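Local coordinates for protein carbohydrate deacetylase Agd3 (Neosartorya fumigata, PDB 6NWZ) that probably removes N-acetyl groups from the exopolysaccharide galactosaminogalactan and is required for biofilm formation by this fungus, at residues Glu111-Phe119 against Ala232-Gly240. Numbering follows the deposited sequence.
With NAG (2-acetamido-2-deoxy-beta-D-glucopyranose), chain D.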
loop_
_atom_site.group_PDB
_atom_site.type_symbol
_atom_site.label_atom_id
_atom_site.label_comp_id
_atom_site.label_asym_id
_atom_site.label_seq_id
_atom_site.Cartn_x
_atom_site.Cartn_y
_atom_site.Cartn_z
ATOM N N GLU A 111 2.228 2.131 -37.053
ATOM C CA GLU A 111 2.204 3.516 -37.518
ATOM C C GLU A 111 2.523 4.500 -36.400
ATOM O O GLU A 111 3.093 5.566 -36.662
ATOM C CB GLU A 111 0.842 3.843 -38.130
ATOM C CG GLU A 111 0.905 4.456 -39.524
ATOM C CD GLU A 111 1.603 5.803 -39.552
ATOM O OE1 GLU A 111 2.816 5.842 -39.849
ATOM O OE2 GLU A 111 0.939 6.823 -39.273
ATOM N N TYR A 112 2.178 4.165 -35.156
ATOM C CA TYR A 112 2.315 5.095 -34.041
ATOM C C TYR A 112 3.315 4.635 -32.988
ATOM O O TYR A 112 3.448 5.297 -31.951
ATOM C CB TYR A 112 0.948 5.350 -33.402
ATOM C CG TYR A 112 0.005 6.112 -34.309
ATOM C CD1 TYR A 112 -0.726 5.454 -35.290
ATOM C CD2 TYR A 112 -0.141 7.491 -34.197
ATOM C CE1 TYR A 112 -1.582 6.144 -36.125
ATOM C CE2 TYR A 112 -0.998 8.190 -35.030
ATOM C CZ TYR A 112 -1.715 7.510 -35.993
ATOM O OH TYR A 112 -2.571 8.193 -36.830
ATOM N N GLY A 113 4.024 3.533 -33.221
ATOM C CA GLY A 113 5.064 3.096 -32.294
ATOM C C GLY A 113 4.558 2.691 -30.927
ATOM O O GLY A 113 5.212 2.975 -29.915
ATOM N N VAL A 114 3.412 2.019 -30.873
ATOM C CA VAL A 114 2.741 1.685 -29.624
ATOM C C VAL A 114 2.970 0.213 -29.308
ATOM O O VAL A 114 2.896 -0.648 -30.195
ATOM C CB VAL A 114 1.238 2.017 -29.710
ATOM C CG1 VAL A 114 0.508 1.560 -28.465
ATOM C CG2 VAL A 114 1.049 3.507 -29.908
ATOM N N ARG A 115 3.256 -0.077 -28.044
ATOM C CA ARG A 115 3.530 -1.432 -27.594
ATOM C C ARG A 115 2.255 -2.111 -27.105
ATOM O O ARG A 115 1.258 -1.461 -26.779
ATOM C CB ARG A 115 4.584 -1.418 -26.486
ATOM C CG ARG A 115 5.965 -1.007 -26.975
ATOM C CD ARG A 115 6.936 -0.809 -25.826
ATOM N NE ARG A 115 8.309 -0.654 -26.296
ATOM C CZ ARG A 115 9.357 -0.477 -25.498
ATOM N NH1 ARG A 115 9.193 -0.426 -24.183
ATOM N NH2 ARG A 115 10.570 -0.353 -26.014
ATOM N N MET A 116 2.300 -3.443 -27.064
ATOM C CA MET A 116 1.188 -4.261 -26.602
ATOM C C MET A 116 1.681 -5.284 -25.590
ATOM O O MET A 116 2.761 -5.861 -25.750
ATOM C CB MET A 116 0.496 -4.980 -27.766
ATOM C CG MET A 116 -0.540 -6.004 -27.338
ATOM S SD MET A 116 -1.341 -6.820 -28.729
ATOM C CE MET A 116 -2.226 -5.445 -29.463
ATOM N N VAL A 117 0.883 -5.507 -24.550
ATOM C CA VAL A 117 1.171 -6.497 -23.521
ATOM C C VAL A 117 0.058 -7.536 -23.535
ATOM O O VAL A 117 -1.126 -7.183 -23.576
ATOM C CB VAL A 117 1.297 -5.848 -22.132
ATOM C CG1 VAL A 117 1.360 -6.914 -21.048
ATOM C CG2 VAL A 117 2.524 -4.950 -22.079
ATOM N N GLN A 118 0.439 -8.811 -23.513
ATOM C CA GLN A 118 -0.514 -9.912 -23.427
ATOM C C GLN A 118 -0.091 -10.843 -22.302
ATOM O O GLN A 118 1.044 -11.329 -22.290
ATOM C CB GLN A 118 -0.598 -10.680 -24.745
ATOM C CG GLN A 118 -1.047 -9.843 -25.915
ATOM C CD GLN A 118 -1.811 -10.658 -26.931
ATOM O OE1 GLN A 118 -2.679 -11.457 -26.574
ATOM N NE2 GLN A 118 -1.492 -10.467 -28.203
ATOM N N PHE A 119 -0.997 -11.093 -21.362
ATOM C CA PHE A 119 -0.736 -12.029 -20.284
ATOM C C PHE A 119 -1.875 -13.033 -20.194
ATOM O O PHE A 119 -2.986 -12.794 -20.675
ATOM C CB PHE A 119 -0.519 -11.317 -18.931
ATOM C CG PHE A 119 -1.703 -10.517 -18.439
ATOM C CD1 PHE A 119 -2.776 -11.138 -17.807
ATOM C CD2 PHE A 119 -1.716 -9.135 -18.560
ATOM C CE1 PHE A 119 -3.855 -10.397 -17.338
ATOM C CE2 PHE A 119 -2.791 -8.387 -18.090
ATOM C CZ PHE A 119 -3.861 -9.020 -17.478
ATOM N N ALA A 232 6.824 -5.013 -14.457
ATOM C CA ALA A 232 7.614 -5.189 -15.667
ATOM C C ALA A 232 6.847 -4.712 -16.895
ATOM O O ALA A 232 7.352 -3.896 -17.674
ATOM C CB ALA A 232 8.029 -6.652 -15.813
ATOM N N TRP A 233 5.613 -5.193 -17.081
ATOM C CA TRP A 233 4.901 -4.851 -18.308
ATOM C C TRP A 233 4.365 -3.425 -18.286
ATOM O O TRP A 233 4.231 -2.812 -19.349
ATOM C CB TRP A 233 3.776 -5.860 -18.593
ATOM C CG TRP A 233 2.585 -5.870 -17.664
ATOM C CD1 TRP A 233 2.337 -6.769 -16.667
ATOM C CD2 TRP A 233 1.460 -4.973 -17.682
ATOM N NE1 TRP A 233 1.143 -6.477 -16.050
ATOM C CE2 TRP A 233 0.585 -5.380 -16.653
ATOM C CE3 TRP A 233 1.115 -3.861 -18.457
ATOM C CZ2 TRP A 233 -0.611 -4.715 -16.380
ATOM C CZ3 TRP A 233 -0.074 -3.199 -18.182
ATOM C CH2 TRP A 233 -0.922 -3.629 -17.153
ATOM N N ILE A 234 4.082 -2.871 -17.106
ATOM C CA ILE A 234 3.660 -1.473 -17.034
ATOM C C ILE A 234 4.809 -0.549 -17.417
ATOM O O ILE A 234 4.643 0.373 -18.225
ATOM C CB ILE A 234 3.114 -1.141 -15.635
ATOM C CG1 ILE A 234 1.814 -1.903 -15.376
ATOM C CG2 ILE A 234 2.903 0.362 -15.494
ATOM C CD1 ILE A 234 1.243 -1.675 -14.000
ATOM N N THR A 235 5.994 -0.779 -16.841
ATOM C CA THR A 235 7.148 0.057 -17.161
ATOM C C THR A 235 7.540 -0.083 -18.626
ATOM O O THR A 235 7.920 0.900 -19.273
ATOM C CB THR A 235 8.335 -0.304 -16.267
ATOM O OG1 THR A 235 7.932 -0.299 -14.892
ATOM C CG2 THR A 235 9.460 0.697 -16.459
ATOM N N TRP A 236 7.464 -1.302 -19.163
ATOM C CA TRP A 236 7.810 -1.513 -20.565
ATOM C C TRP A 236 6.761 -0.907 -21.489
ATOM O O TRP A 236 7.104 -0.293 -22.506
ATOM C CB TRP A 236 7.973 -3.007 -20.842
ATOM C CG TRP A 236 8.321 -3.323 -22.265
ATOM C CD1 TRP A 236 9.565 -3.310 -22.824
ATOM C CD2 TRP A 236 7.416 -3.706 -23.311
ATOM N NE1 TRP A 236 9.492 -3.656 -24.152
ATOM C CE2 TRP A 236 8.184 -3.903 -24.476
ATOM C CE3 TRP A 236 6.033 -3.896 -23.375
ATOM C CZ2 TRP A 236 7.616 -4.281 -25.691
ATOM C CZ3 TRP A 236 5.470 -4.274 -24.585
ATOM C CH2 TRP A 236 6.262 -4.461 -25.725
ATOM N N LEU A 237 5.477 -1.067 -21.152
ATOM C CA LEU A 237 4.420 -0.548 -22.016
ATOM C C LEU A 237 4.473 0.967 -22.123
ATOM O O LEU A 237 4.152 1.523 -23.176
ATOM C CB LEU A 237 3.050 -0.982 -21.496
ATOM C CG LEU A 237 1.843 -0.642 -22.358
ATOM C CD1 LEU A 237 1.956 -1.352 -23.693
ATOM C CD2 LEU A 237 0.571 -1.045 -21.637
ATOM N N THR A 238 4.867 1.651 -21.052
ATOM C CA THR A 238 4.911 3.104 -21.034
ATOM C C THR A 238 6.296 3.658 -21.335
ATOM O O THR A 238 6.466 4.882 -21.342
ATOM C CB THR A 238 4.439 3.635 -19.675
ATOM O OG1 THR A 238 5.361 3.228 -18.659
ATOM C CG2 THR A 238 3.054 3.107 -19.337
ATOM N N ARG A 239 7.285 2.795 -21.576
ATOM C CA ARG A 239 8.686 3.188 -21.728
ATOM C C ARG A 239 9.196 4.001 -20.539
ATOM O O ARG A 239 10.140 4.784 -20.679
ATOM C CB ARG A 239 8.911 3.966 -23.032
ATOM C CG ARG A 239 8.718 3.141 -24.294
ATOM C CD ARG A 239 8.866 3.997 -25.539
ATOM N NE ARG A 239 8.917 3.189 -26.753
ATOM C CZ ARG A 239 7.846 2.817 -27.444
ATOM N NH1 ARG A 239 6.636 3.175 -27.035
ATOM N NH2 ARG A 239 7.982 2.086 -28.541
ATOM N N GLY A 240 8.597 3.828 -19.360
ATOM C CA GLY A 240 8.964 4.606 -18.195
ATOM C C GLY A 240 8.452 6.030 -18.172
ATOM O O GLY A 240 8.852 6.804 -17.295
HETATM C C1 NAG D . -5.736 6.111 -38.358
HETATM C C2 NAG D . -6.720 6.785 -39.318
HETATM C C3 NAG D . -6.735 6.057 -40.663
HETATM C C4 NAG D . -5.323 5.932 -41.219
HETATM C C5 NAG D . -4.424 5.262 -40.187
HETATM C C6 NAG D . -2.978 5.172 -40.620
HETATM C C7 NAG D . -8.827 7.920 -38.758
HETATM C C8 NAG D . -8.240 9.136 -39.413
HETATM N N2 NAG D . -8.056 6.828 -38.746
HETATM O O3 NAG D . -7.552 6.775 -41.581
HETATM O O4 NAG D . -5.329 5.170 -42.421
HETATM O O5 NAG D . -4.444 6.023 -38.972
HETATM O O6 NAG D . -2.233 4.331 -39.750
HETATM O O7 NAG D . -9.950 7.928 -38.265
#
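Strand 115-119 and helix 232-237 run almost antiparallel (166°), their axes 8.8 Å apart at closest approach, so Arg115 faces the helix C terminus and Val117 the turn before it. The extended Arg115 chain lies over one face of the Trp236 indole: CD sits 3.5 Å from the six-membered ring centroid, a CH-pi contact, and the guanidinium is stacked on the five-membered ring as a cation-pi pair, planes 11° apart. A chi1 of 180° swings the Trp236 indole away from its backbone N, one face against the arginine. Arg115 NH1 donates to Trp236 O (2.7 Å), in its own guanidinium plane, fixing the rotation of the group. Arg239, in the Schellman motif ending the helix, sets CG over the rim of the opposite guanidinium face and makes weak bonds from NH1 and NH2 to Gly113 O. Val117 CG1 packs on Trp233 CB (3.6 Å), and its CG2 on Leu237 CD1 (4.0 Å). Arg115 NE forms a salt bridge with Glu210 OE2, which Arg239 NH2, hydrogen-bonded to Leu684 O, approaches as a long, weak ion pair. This helix-on-strand packing of the CBM87 region ends beside the zinc ion bound by Glu210 and Leu684.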